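Local atomic coordinates of epoxyqueuosine reductase (Streptococcus thermophilus, PDB entry 5D6S), a protein that belongs to the QueG family of iron-sulfur proteins and holds a cobalamin together with two iron/sulfur clusters. Residues Ser90-Ile95 and Asn198-Pro203; Val99-Lys104 and Gly187-Leu192; Leu299-Phe304 and Arg316-Leu321; Leu361-Lys366 and Cys394-Ile399. All coordinates share one frame; numbering follows the deposited sequence.

Contact 1: Ser90-Ile95 and Asn198-Pro203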
loop_
_atom_site.group_PDB
_atom_site.type_symbol
_atom_site.label_atom_id
_atom_site.label_comp_id
_atom_site.label_asym_id
_atom_site.label_seq_id
_atom_site.Cartn_x
_atom_site.Cartn_y
_atom_site.Cartn_z
ATOM N N SER A 90 -2.474 -17.702 26.282
ATOM C CA SER A 90 -3.881 -18.037 26.612
ATOM C C SER A 90 -4.833 -17.997 25.401
ATOM O O SER A 90 -6.049 -17.824 25.556
ATOM C CB SER A 90 -4.410 -17.104 27.706
ATOM O OG SER A 90 -4.745 -15.842 27.177
ATOM N N ALA A 91 -4.275 -18.185 24.205
ATOM C CA ALA A 91 -5.005 -17.983 22.963
ATOM C C ALA A 91 -5.952 -19.128 22.691
ATOM O O ALA A 91 -5.594 -20.292 22.796
ATOM C CB ALA A 91 -4.045 -17.818 21.804
ATOM N N LYS A 92 -7.161 -18.757 22.299
ATOM C CA LYS A 92 -8.247 -19.693 22.153
ATOM C C LYS A 92 -9.032 -19.407 20.870
ATOM O O LYS A 92 -9.281 -20.303 20.085
ATOM C CB LYS A 92 -9.145 -19.599 23.388
ATOM C CG LYS A 92 -9.746 -20.922 23.815
ATOM C CD LYS A 92 -8.692 -21.853 24.398
ATOM C CE LYS A 92 -8.819 -23.243 23.787
ATOM N NZ LYS A 92 -7.841 -24.211 24.344
ATOM N N THR A 93 -9.432 -18.158 20.664
ATOM C CA THR A 93 -10.020 -17.752 19.393
ATOM C C THR A 93 -9.361 -16.470 18.862
ATOM O O THR A 93 -8.692 -15.746 19.611
ATOM C CB THR A 93 -11.554 -17.574 19.498
ATOM O OG1 THR A 93 -12.093 -17.276 18.205
ATOM C CG2 THR A 93 -11.929 -16.447 20.435
ATOM N N ILE A 94 -9.521 -16.221 17.559
ATOM C CA ILE A 94 -9.057 -14.981 16.902
ATOM C C ILE A 94 -10.237 -14.332 16.206
ATOM O O ILE A 94 -10.943 -14.980 15.447
ATOM C CB ILE A 94 -7.969 -15.235 15.824
ATOM C CG1 ILE A 94 -6.698 -15.823 16.451
ATOM C CG2 ILE A 94 -7.616 -13.939 15.119
ATOM C CD1 ILE A 94 -5.700 -16.367 15.449
ATOM N N ILE A 95 -10.408 -13.038 16.436
ATOM C CA ILE A 95 -11.495 -12.277 15.831
ATOM C C ILE A 95 -10.924 -11.386 14.745
ATOM O O ILE A 95 -10.162 -10.463 15.033
ATOM C CB ILE A 95 -12.191 -11.375 16.858
ATOM C CG1 ILE A 95 -12.537 -12.187 18.112
ATOM C CG2 ILE A 95 -13.414 -10.725 16.238
ATOM C CD1 ILE A 95 -13.059 -11.359 19.276
ATOM N N ASN A 198 -8.483 -15.027 24.459
ATOM C CA ASN A 198 -8.631 -16.268 25.254
ATOM C C ASN A 198 -10.082 -16.760 25.413
ATOM O O ASN A 198 -10.364 -17.588 26.272
ATOM C CB ASN A 198 -8.019 -16.082 26.639
ATOM C CG ASN A 198 -8.844 -15.173 27.534
ATOM O OD1 ASN A 198 -9.828 -14.562 27.104
ATOM N ND2 ASN A 198 -8.422 -15.051 28.779
ATOM N N LEU A 199 -10.986 -16.261 24.574
ATOM C CA LEU A 199 -12.389 -16.670 24.595
ATOM C C LEU A 199 -12.623 -17.976 23.837
ATOM O O LEU A 199 -11.973 -18.254 22.836
ATOM C CB LEU A 199 -13.275 -15.570 24.003
ATOM C CG LEU A 199 -13.719 -14.414 24.911
ATOM C CD1 LEU A 199 -12.660 -14.030 25.932
ATOM C CD2 LEU A 199 -14.131 -13.202 24.081
ATOM N N GLU A 200 -13.553 -18.778 24.343
ATOM C CA GLU A 200 -13.987 -19.987 23.658
ATOM C C GLU A 200 -15.186 -19.557 22.845
ATOM O O GLU A 200 -16.220 -19.224 23.423
ATOM C CB GLU A 200 -14.378 -21.075 24.669
ATOM C CG GLU A 200 -14.138 -22.492 24.180
ATOM C CD GLU A 200 -12.719 -22.967 24.443
ATOM O OE1 GLU A 200 -12.279 -22.935 25.614
ATOM O OE2 GLU A 200 -12.044 -23.384 23.472
ATOM N N ILE A 201 -15.046 -19.499 21.525
ATOM C CA ILE A 201 -16.160 -19.052 20.673
ATOM C C ILE A 201 -16.290 -19.884 19.415
ATOM O O ILE A 201 -15.307 -20.379 18.866
ATOM C CB ILE A 201 -16.089 -17.550 20.314
ATOM C CG1 ILE A 201 -16.196 -16.704 21.594
ATOM C CG2 ILE A 201 -17.204 -17.163 19.339
ATOM C CD1 ILE A 201 -16.073 -15.208 21.390
ATOM N N GLU A 202 -17.548 -20.035 19.002
ATOM C CA GLU A 202 -17.934 -20.752 17.789
ATOM C C GLU A 202 -17.266 -20.155 16.560
ATOM O O GLU A 202 -17.585 -19.020 16.197
ATOM C CB GLU A 202 -19.462 -20.673 17.592
ATOM C CG GLU A 202 -20.263 -21.654 18.427
ATOM C CD GLU A 202 -20.236 -23.047 17.835
ATOM O OE1 GLU A 202 -20.788 -23.225 16.729
ATOM O OE2 GLU A 202 -19.667 -23.959 18.471
ATOM N N PRO A 203 -16.356 -20.912 15.917
ATOM C CA PRO A 203 -15.810 -20.422 14.656
ATOM C C PRO A 203 -16.895 -20.164 13.619
ATOM O O PRO A 203 -17.871 -20.907 13.556
ATOM C CB PRO A 203 -14.881 -21.557 14.203
ATOM C CG PRO A 203 -14.470 -22.224 15.471
ATOM C CD PRO A 203 -15.661 -22.129 16.383
#
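The flat carboxylate of Glu200 meets the aliphatic chain of Lys92. Lys92 CG stands above the carboxylate plane, 3.7 Å from Glu200 CD. Lys92 CE lies closer to that plane, beyond the oxygens, 3.2 Å from Glu200 OE2. The ammonium group bends past: Lys92 NZ and Glu200 OE2 are 4.4 Å apart, too far for a salt bridge, though the opposite charges probably favour each other. The second flat group, the amide of Asn198, offers mainly its CB toward Ser90. The polar ends of both residues turn outward, Asn198 ND2 bonding to Asn149 O and Ser90 OG to the carboxylate of Glu151.

The carbonyl O of Leu199 touches the side chains of both Lys92 and Thr93. It lies 3.2 Å from Lys92 CB and 3.0 Å from Thr93 CG2. Thr93 has OG1 anti to the backbone N (chi1 -176°), which sends the hydroxyl to Thr49 O and leaves the methyl for Leu199. Thr93 CG2 also packs against Leu199 CB at 3.9 Å.

A classic beta bulge sets two residues, Lys92 and Thr93, opposite the single Thr197. It lies where strand 93-100 begins and its neighbour 190-197 ends. Segment 198-203 then leaves the sheet as an irregular chain, with Leu199 packed on Phe150 and Ile201 on helix 30-40. On its other flank, strand 93-100 pairs with strand 45-50, so the contact joins one end of the four-stranded antiparallel sheet to that helix.

Contact 2: Val99-Lys104 and Gly187-Leu192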
loop_
_atom_site.group_PDB
_atom_site.type_symbol
_atom_site.label_atom_id
_atom_site.label_comp_id
_atom_site.label_asym_id
_atom_site.label_seq_id
_atom_site.Cartn_x
_atom_site.Cartn_y
_atom_site.Cartn_z
ATOM N N VAL A 99 -12.801 -3.284 7.787
ATOM C CA VAL A 99 -13.434 -1.977 7.650
ATOM C C VAL A 99 -13.317 -1.628 6.190
ATOM O O VAL A 99 -12.217 -1.643 5.632
ATOM C CB VAL A 99 -12.755 -0.898 8.507
ATOM C CG1 VAL A 99 -13.402 0.462 8.283
ATOM C CG2 VAL A 99 -12.838 -1.261 9.979
ATOM N N ALA A 100 -14.444 -1.311 5.565
ATOM C CA ALA A 100 -14.435 -1.005 4.148
ATOM C C ALA A 100 -14.012 0.441 3.911
ATOM O O ALA A 100 -14.212 1.291 4.774
ATOM C CB ALA A 100 -15.803 -1.268 3.548
ATOM N N TYR A 101 -13.434 0.703 2.737
ATOM C CA TYR A 101 -13.038 2.066 2.334
ATOM C C TYR A 101 -13.378 2.343 0.867
ATOM O O TYR A 101 -13.366 1.429 0.027
ATOM C CB TYR A 101 -11.540 2.310 2.583
ATOM C CG TYR A 101 -10.589 1.417 1.798
ATOM C CD1 TYR A 101 -10.178 0.207 2.303
ATOM C CD2 TYR A 101 -10.068 1.814 0.583
ATOM C CE1 TYR A 101 -9.276 -0.600 1.617
ATOM C CE2 TYR A 101 -9.174 1.007 -0.121
ATOM C CZ TYR A 101 -8.773 -0.202 0.399
ATOM O OH TYR A 101 -7.895 -1.038 -0.276
ATOM N N PRO A 102 -13.726 3.607 0.563
ATOM C CA PRO A 102 -14.086 3.959 -0.802
ATOM C C PRO A 102 -12.896 3.845 -1.731
ATOM O O PRO A 102 -11.789 4.192 -1.342
ATOM C CB PRO A 102 -14.520 5.415 -0.700
ATOM C CG PRO A 102 -13.946 5.928 0.589
ATOM C CD PRO A 102 -13.729 4.758 1.482
ATOM N N HIS A 103 -13.146 3.424 -2.961
ATOM C CA HIS A 103 -12.121 3.347 -3.984
ATOM C C HIS A 103 -12.309 4.374 -5.122
ATOM O O HIS A 103 -11.399 4.611 -5.908
ATOM C CB HIS A 103 -12.047 1.923 -4.514
ATOM C CG HIS A 103 -13.033 1.611 -5.594
ATOM N ND1 HIS A 103 -14.382 1.433 -5.358
ATOM C CD2 HIS A 103 -12.852 1.410 -6.923
ATOM C CE1 HIS A 103 -14.986 1.145 -6.498
ATOM N NE2 HIS A 103 -14.081 1.125 -7.462
ATOM N N LYS A 104 -13.501 4.964 -5.201
ATOM C CA LYS A 104 -13.796 6.074 -6.112
ATOM C C LYS A 104 -13.853 7.315 -5.256
ATOM O O LYS A 104 -14.180 7.237 -4.075
ATOM C CB LYS A 104 -15.153 5.899 -6.798
ATOM C CG LYS A 104 -15.173 5.060 -8.073
ATOM C CD LYS A 104 -16.605 4.592 -8.363
ATOM C CE LYS A 104 -17.063 4.872 -9.787
ATOM N NZ LYS A 104 -16.367 4.012 -10.772
ATOM N N GLY A 187 -16.110 -5.968 -1.627
ATOM C CA GLY A 187 -14.991 -6.188 -2.539
ATOM C C GLY A 187 -13.715 -6.487 -1.781
ATOM O O GLY A 187 -13.774 -6.980 -0.657
ATOM N N SER A 188 -12.563 -6.193 -2.403
ATOM C CA SER A 188 -11.259 -6.221 -1.708
ATOM C C SER A 188 -10.966 -4.909 -0.999
ATOM O O SER A 188 -10.058 -4.850 -0.168
ATOM C CB SER A 188 -10.114 -6.567 -2.649
ATOM O OG SER A 188 -10.292 -5.969 -3.917
ATOM N N TYR A 189 -11.773 -3.882 -1.263
ATOM C CA TYR A 189 -11.567 -2.561 -0.639
ATOM C C TYR A 189 -11.938 -2.543 0.832
ATOM O O TYR A 189 -12.776 -1.753 1.279
ATOM C CB TYR A 189 -12.230 -1.424 -1.458
ATOM C CG TYR A 189 -11.718 -1.386 -2.907
ATOM C CD1 TYR A 189 -10.349 -1.225 -3.194
ATOM C CD2 TYR A 189 -12.585 -1.559 -3.976
ATOM C CE1 TYR A 189 -9.880 -1.207 -4.498
ATOM C CE2 TYR A 189 -12.120 -1.539 -5.277
ATOM C CZ TYR A 189 -10.767 -1.366 -5.539
ATOM O OH TYR A 189 -10.335 -1.337 -6.856
ATOM N N MET A 190 -11.227 -3.397 1.577
ATOM C CA MET A 190 -11.295 -3.473 3.049
ATOM C C MET A 190 -9.915 -3.455 3.729
ATOM O O MET A 190 -8.973 -4.130 3.273
ATOM C CB MET A 190 -11.964 -4.776 3.502
ATOM C CG MET A 190 -13.300 -5.113 2.851
ATOM S SD MET A 190 -13.808 -6.786 3.283
ATOM C CE MET A 190 -12.693 -7.806 2.298
ATOM N N TYR A 191 -9.819 -2.688 4.823
ATOM C CA TYR A 191 -8.706 -2.786 5.774
ATOM C C TYR A 191 -8.962 -3.962 6.703
ATOM O O TYR A 191 -10.098 -4.216 7.076
ATOM C CB TYR A 191 -8.609 -1.537 6.653
ATOM C CG TYR A 191 -8.566 -0.202 5.916
ATOM C CD1 TYR A 191 -7.693 0.017 4.854
ATOM C CD2 TYR A 191 -9.388 0.861 6.313
ATOM C CE1 TYR A 191 -7.647 1.245 4.202
ATOM C CE2 TYR A 191 -9.328 2.094 5.674
ATOM C CZ TYR A 191 -8.460 2.284 4.617
ATOM O OH TYR A 191 -8.408 3.508 3.980
ATOM N N LEU A 192 -7.914 -4.678 7.078
ATOM C CA LEU A 192 -8.039 -5.841 7.959
ATOM C C LEU A 192 -7.344 -5.657 9.309
ATOM O O LEU A 192 -6.357 -4.947 9.423
ATOM C CB LEU A 192 -7.472 -7.106 7.298
ATOM C CG LEU A 192 -8.136 -7.547 5.989
ATOM C CD1 LEU A 192 -7.591 -8.898 5.522
ATOM C CD2 LEU A 192 -9.648 -7.591 6.135
#
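Tyr101 places its CG between its own backbone N and carbonyl carbon (chi1 62°), and this turns its ring back over segment 187-192. Tyr191, with CG beside its backbone N, brings its ring against one face of Tyr101, with Tyr191 CE1 3.3 Å from Tyr101 CD1. The two belong to an aromatic cluster at the end of an antiparallel strand pair. The rings form an offset stack, centroids 4.3 Å apart and planes at 13°. The opposite face of Tyr101 receives Tyr189 CA, and the edge of the Tyr189 ring points toward that face in an offset edge-to-face pair. Tyr189 in turn stacks on His103, again offset, with the planes only 7° apart. His103 CB sits over the centre of the Tyr189 ring, 3.4 Å from its centroid, a CH-pi contact.

The backbone fixes the register. Val99 and Tyr191 form a hydrogen-bonded pair: Val99 N to Tyr191 O is 2.9 Å, and Tyr191 N to Val99 O is 2.7 Å. Ala100 and Met190 make the next, non-hydrogen-bonded pair. Beyond the strands Tyr101 N still reaches Tyr189 O at 2.9 Å. There the chain makes an inverse gamma turn centred on Tyr189, in which Met190 N bonds Ser188 O.

Segment 187-192 also borders the cobalamin: Met190 O and Leu192 O each hydrogen-bond to it. Tyr191 stacks further on Tyr128. Tyr101 OH lies near the plane of the Tyr189 ring, at its edge, 3.8 Å from Tyr189 CD1.

Contact 3: Leu299-Phe304 and Arg316-Leu321; sequences LTNKSF and RGKNIL
Two helices meet near their N-terminal ends in the helical C-terminal part of the protein, Phe304 against Lys318. Phe304 has CG anti to its backbone N (chi1 -179°), which aims the ring at the second helix. Lys318 CB lies over one face of that ring, 3.7 Å from its centroid, a CH-pi contact. Leu321 CD1 comes to the edge, near the ring plane, 3.7 Å from Phe304 CZ. Gly317 C touches the same ring at CE2. Gly317 has a positive phi (86°), with backbone angles that call for glycine.

From CB the Lys318 chain runs extended past the first turn of the other helix. Its CD lies 3.6 Å from Leu299 O, and its CE lies 3.3 Å from Asn301 OD1. A bend at the last torsion (chi4 59°) then returns NZ to its own helix. There it bonds Asn319 OD1 at 3.0 Å and also Gln322 OE1. Gln322 NE2 in turn bonds Leu299 O, a polar link from helix 318-331 to the loop that leads into helix 301-308.

Thr300 is the N-cap of helix 301-308, and its N donates to Ser303 OG at 2.8 Å. Phe296 of helix 293-296 packs on both Phe304 and Leu321. Two successive helices packed through side chains at their starts are consistent with the HEAT-like helical C-terminal part of QueG proteins.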
loop_
_atom_site.group_PDB
_atom_site.type_symbol
_atom_site.label_atom_id
_atom_site.label_comp_id
_atom_site.label_asym_id
_atom_site.label_seq_id
_atom_site.Cartn_x
_atom_site.Cartn_y
_atom_site.Cartn_z
ATOM N N LEU A 299 7.377 20.829 -0.692
ATOM C CA LEU A 299 7.207 20.541 0.725
ATOM C C LEU A 299 8.513 20.235 1.434
ATOM O O LEU A 299 9.392 19.582 0.887
ATOM C CB LEU A 299 6.245 19.371 0.910
ATOM C CG LEU A 299 4.811 19.708 0.474
ATOM C CD1 LEU A 299 3.943 18.466 0.370
ATOM C CD2 LEU A 299 4.197 20.683 1.472
ATOM N N THR A 300 8.612 20.722 2.663
ATOM C CA THR A 300 9.707 20.401 3.575
ATOM C C THR A 300 9.240 19.310 4.527
ATOM O O THR A 300 8.083 18.930 4.518
ATOM C CB THR A 300 10.079 21.625 4.430
ATOM O OG1 THR A 300 8.939 22.004 5.210
ATOM C CG2 THR A 300 10.481 22.792 3.560
ATOM N N ASN A 301 10.130 18.796 5.358
ATOM C CA ASN A 301 9.706 17.821 6.357
ATOM C C ASN A 301 8.574 18.336 7.221
ATOM O O ASN A 301 7.647 17.589 7.534
ATOM C CB ASN A 301 10.862 17.407 7.263
ATOM C CG ASN A 301 11.848 16.498 6.559
ATOM O OD1 ASN A 301 11.481 15.703 5.676
ATOM N ND2 ASN A 301 13.097 16.604 6.930
ATOM N N LYS A 302 8.671 19.611 7.613
ATOM C CA LYS A 302 7.666 20.254 8.441
ATOM C C LYS A 302 6.344 20.395 7.691
ATOM O O LYS A 302 5.312 19.949 8.200
ATOM C CB LYS A 302 8.139 21.630 8.921
ATOM C CG LYS A 302 7.307 22.210 10.054
ATOM C CD LYS A 302 7.711 23.632 10.443
ATOM C CE LYS A 302 6.844 24.649 9.718
ATOM N NZ LYS A 302 7.107 26.031 10.188
ATOM N N SER A 303 6.357 21.026 6.510
ATOM C CA SER A 303 5.098 21.250 5.780
ATOM C C SER A 303 4.488 19.932 5.315
ATOM O O SER A 303 3.259 19.818 5.218
ATOM C CB SER A 303 5.257 22.221 4.606
ATOM O OG SER A 303 6.349 21.887 3.774
ATOM N N PHE A 304 5.344 18.946 5.044
ATOM C CA PHE A 304 4.870 17.610 4.706
ATOM C C PHE A 304 4.124 16.943 5.880
ATOM O O PHE A 304 3.066 16.379 5.677
ATOM C CB PHE A 304 6.010 16.690 4.271
ATOM C CG PHE A 304 5.549 15.307 3.902
ATOM C CD1 PHE A 304 4.945 15.066 2.674
ATOM C CD2 PHE A 304 5.710 14.242 4.791
ATOM C CE1 PHE A 304 4.509 13.793 2.325
ATOM C CE2 PHE A 304 5.289 12.967 4.445
ATOM C CZ PHE A 304 4.675 12.745 3.212
ATOM N N ARG A 316 7.137 6.699 5.710
ATOM C CA ARG A 316 8.583 6.818 5.498
ATOM C C ARG A 316 9.047 8.232 5.232
ATOM O O ARG A 316 10.184 8.431 4.845
ATOM C CB ARG A 316 9.018 5.948 4.324
ATOM C CG ARG A 316 8.389 4.583 4.334
ATOM C CD ARG A 316 9.183 3.651 3.447
ATOM N NE ARG A 316 10.202 2.928 4.185
ATOM C CZ ARG A 316 10.959 1.982 3.658
ATOM N NH1 ARG A 316 11.815 1.352 4.429
ATOM N NH2 ARG A 316 10.882 1.664 2.366
ATOM N N GLY A 317 8.151 9.206 5.354
ATOM C CA GLY A 317 8.488 10.591 5.055
ATOM C C GLY A 317 8.330 10.973 3.592
ATOM O O GLY A 317 7.897 10.183 2.751
ATOM N N LYS A 318 8.699 12.209 3.301
ATOM C CA LYS A 318 8.391 12.830 2.038
ATOM C C LYS A 318 9.243 12.304 0.863
ATOM O O LYS A 318 8.812 12.368 -0.310
ATOM C CB LYS A 318 8.544 14.344 2.171
ATOM C CG LYS A 318 9.982 14.836 2.282
ATOM C CD LYS A 318 9.991 16.357 2.292
ATOM C CE LYS A 318 11.344 16.918 2.607
ATOM N NZ LYS A 318 12.374 16.480 1.626
ATOM N N ASN A 319 10.455 11.840 1.166
ATOM C CA ASN A 319 11.436 11.606 0.114
ATOM C C ASN A 319 11.048 10.558 -0.927
ATOM O O ASN A 319 11.200 10.799 -2.140
ATOM C CB ASN A 319 12.774 11.292 0.705
ATOM C CG ASN A 319 13.493 12.527 1.264
ATOM O OD1 ASN A 319 13.083 13.660 1.110
ATOM N ND2 ASN A 319 14.596 12.275 1.912
ATOM N N ILE A 320 10.520 9.421 -0.501
ATOM C CA ILE A 320 10.079 8.444 -1.488
ATOM C C ILE A 320 8.923 8.985 -2.356
ATOM O O ILE A 320 8.869 8.770 -3.565
ATOM C CB ILE A 320 9.676 7.095 -0.877
ATOM C CG1 ILE A 320 8.664 7.270 0.248
ATOM C CG2 ILE A 320 10.892 6.335 -0.396
ATOM C CD1 ILE A 320 7.927 5.992 0.537
ATOM N N LEU A 321 8.052 9.758 -1.745
ATOM C CA LEU A 321 6.958 10.361 -2.492
ATOM C C LEU A 321 7.426 11.428 -3.457
ATOM O O LEU A 321 6.955 11.467 -4.580
ATOM C CB LEU A 321 5.909 10.930 -1.533
ATOM C CG LEU A 321 5.372 9.887 -0.539
ATOM C CD1 LEU A 321 4.296 10.500 0.328
ATOM C CD2 LEU A 321 4.810 8.684 -1.282
#

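Contact 4: Leu361-Lys366 and Cys394-Ile399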
loop_
_atom_site.group_PDB
_atom_site.type_symbol
_atom_site.label_atom_id
_atom_site.label_comp_id
_atom_site.label_asym_id
_atom_site.label_seq_id
_atom_site.Cartn_x
_atom_site.Cartn_y
_atom_site.Cartn_z
ATOM N N LEU A 361 14.542 14.873 -17.042
ATOM C CA LEU A 361 14.771 15.807 -18.153
ATOM C C LEU A 361 14.934 15.084 -19.488
ATOM O O LEU A 361 14.488 15.585 -20.518
ATOM C CB LEU A 361 15.952 16.703 -17.884
ATOM C CG LEU A 361 15.745 17.729 -16.774
ATOM C CD1 LEU A 361 17.065 18.396 -16.471
ATOM C CD2 LEU A 361 14.717 18.776 -17.129
ATOM N N GLY A 362 15.531 13.897 -19.468
ATOM C CA GLY A 362 15.685 13.128 -20.688
ATOM C C GLY A 362 14.367 12.616 -21.239
ATOM O O GLY A 362 14.263 12.232 -22.401
ATOM N N GLU A 363 13.361 12.601 -20.396
ATOM C CA GLU A 363 12.051 12.143 -20.785
ATOM C C GLU A 363 11.208 13.319 -21.303
ATOM O O GLU A 363 10.510 13.203 -22.315
ATOM C CB GLU A 363 11.381 11.494 -19.548
ATOM C CG GLU A 363 11.419 9.961 -19.433
ATOM C CD GLU A 363 12.271 9.231 -20.459
ATOM O OE1 GLU A 363 13.512 9.326 -20.427
ATOM O OE2 GLU A 363 11.667 8.535 -21.296
ATOM N N ILE A 364 11.220 14.414 -20.538
ATOM C CA ILE A 364 10.383 15.588 -20.774
ATOM C C ILE A 364 10.838 16.367 -22.005
ATOM O O ILE A 364 10.025 16.698 -22.852
ATOM C CB ILE A 364 10.371 16.501 -19.513
ATOM C CG1 ILE A 364 9.533 15.845 -18.413
ATOM C CG2 ILE A 364 9.806 17.873 -19.819
ATOM C CD1 ILE A 364 9.827 16.323 -17.005
ATOM N N VAL A 365 12.129 16.664 -22.103
ATOM C CA VAL A 365 12.651 17.472 -23.211
ATOM C C VAL A 365 12.883 16.589 -24.439
ATOM O O VAL A 365 13.960 16.016 -24.610
ATOM C CB VAL A 365 13.953 18.157 -22.823
ATOM C CG1 VAL A 365 14.469 19.003 -23.969
ATOM C CG2 VAL A 365 13.755 19.011 -21.574
ATOM N N LYS A 366 11.863 16.473 -25.288
ATOM C CA LYS A 366 11.882 15.500 -26.383
ATOM C C LYS A 366 12.817 15.909 -27.515
ATOM O O LYS A 366 13.512 15.051 -28.065
ATOM C CB LYS A 366 10.472 15.248 -26.895
ATOM C CG LYS A 366 9.623 14.443 -25.918
ATOM C CD LYS A 366 8.246 14.127 -26.476
ATOM C CE LYS A 366 7.609 12.925 -25.785
ATOM N NZ LYS A 366 6.327 12.499 -26.432
ATOM N N CYS A 394 22.893 11.673 -21.688
ATOM C CA CYS A 394 23.918 11.988 -22.631
ATOM C C CYS A 394 23.869 11.048 -23.846
ATOM O O CYS A 394 23.761 11.497 -24.984
ATOM C CB CYS A 394 25.268 11.968 -21.945
ATOM S SG CYS A 394 25.524 13.420 -20.891
ATOM N N ALA A 395 23.914 9.747 -23.618
ATOM C CA ALA A 395 23.900 8.793 -24.730
ATOM C C ALA A 395 22.656 8.937 -25.587
ATOM O O ALA A 395 22.721 8.860 -26.813
ATOM C CB ALA A 395 24.003 7.368 -24.222
ATOM N N LYS A 396 21.515 9.109 -24.941
ATOM C CA LYS A 396 20.253 9.303 -25.645
ATOM C C LYS A 396 20.273 10.593 -26.495
ATOM O O LYS A 396 19.612 10.679 -27.507
ATOM C CB LYS A 396 19.129 9.336 -24.617
ATOM C CG LYS A 396 17.761 9.716 -25.140
ATOM C CD LYS A 396 16.762 9.639 -24.002
ATOM C CE LYS A 396 15.350 9.891 -24.490
ATOM N NZ LYS A 396 14.391 9.388 -23.476
ATOM N N TRP A 397 21.006 11.605 -26.044
ATOM C CA TRP A 397 21.051 12.890 -26.726
ATOM C C TRP A 397 22.309 13.024 -27.553
ATOM O O TRP A 397 22.661 14.115 -27.983
ATOM C CB TRP A 397 20.969 14.041 -25.710
ATOM C CG TRP A 397 19.617 14.233 -25.067
ATOM C CD1 TRP A 397 18.487 13.559 -25.334
ATOM C CD2 TRP A 397 19.280 15.217 -24.082
ATOM N NE1 TRP A 397 17.445 14.047 -24.571
ATOM C CE2 TRP A 397 17.912 15.071 -23.794
ATOM C CE3 TRP A 397 19.996 16.223 -23.440
ATOM C CZ2 TRP A 397 17.253 15.857 -22.852
ATOM C CZ3 TRP A 397 19.343 17.020 -22.519
ATOM C CH2 TRP A 397 17.983 16.827 -22.229
ATOM N N GLN A 398 23.002 11.909 -27.765
ATOM C CA GLN A 398 24.097 11.864 -28.721
ATOM C C GLN A 398 25.181 12.862 -28.344
ATOM O O GLN A 398 25.846 13.434 -29.200
ATOM C CB GLN A 398 23.550 12.153 -30.123
ATOM C CG GLN A 398 24.159 11.312 -31.235
ATOM C CD GLN A 398 23.340 10.066 -31.535
ATOM O OE1 GLN A 398 22.182 10.163 -31.942
ATOM N NE2 GLN A 398 23.943 8.896 -31.356
ATOM N N ILE A 399 25.355 13.074 -27.050
ATOM C CA ILE A 399 26.464 13.865 -26.556
ATOM C C ILE A 399 27.644 12.928 -26.416
ATOM O O ILE A 399 27.738 12.201 -25.434
ATOM C CB ILE A 399 26.151 14.485 -25.182
ATOM C CG1 ILE A 399 25.061 15.552 -25.335
ATOM C CG2 ILE A 399 27.420 15.053 -24.537
ATOM C CD1 ILE A 399 24.403 15.930 -24.038
#
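Lys396 reaches across to Gly362 with a fully extended chain. Its CG is anti to the backbone N (chi1 172°), and the chain stays extended beyond CG. This carries NZ to Gly362 O at 3.0 Å. The bond does not use a lone pair of that oxygen: NZ stands 51° out of the carbonyl plane. The Glu363 chain starts away from the second segment but is bent at chi2, which swings its carboxylate back. Glu363 OE1 meets Lys396 NZ at 3.2 Å, a salt bridge with a weak hydrogen bond, and the two side chains cross at about a right angle. One ammonium group therefore holds both a carbonyl and a carboxylate.

Both segments are helix ends. Helix 351-364 gives way at Val365. Helix 384-396 closes in a Schellman motif, with Gln398 at positive phi, Ile399 N bonded to Cys394 O, and a weak bond from Gln398 N to Ala395 O.

Trp397 is the first residue past that helix. With CG beside the backbone N (chi1 -72°), the indole is directed at segment 361-366, CZ2 foremost. Leu361 O is at the ring edge, near its plane, 3.6 Å from Trp397 CZ2. Val365 CB lies 4.0 Å from Trp397 CZ2, and Gly362 CA lies 3.8 Å from it. Met372, Leu373 and Met376 of helix 370-377 also pack on the indole.

Overall arrangement
Contact 1 opens first, at residues 90-95. Contact 2 opens on the same strand, 93-100. Contact 2 closes at residues 187-192, and contact 1 closes at 198-203, so contact 2 is nested inside the loop of contact 1. They mark two ends of one strand pair, 93-100 with 190-197, their centres 26 Å apart; contact 2 is the one beside the cobalamin. The chain next passes the cluster-binding cysteines and enters the helical C-terminal part. There contact 3 closes a short loop between helices 301-308 and 318-331. Contact 4 joins helices 351-364 and 384-396 near the C terminus. Contacts 3 and 4 follow in series, and none cross.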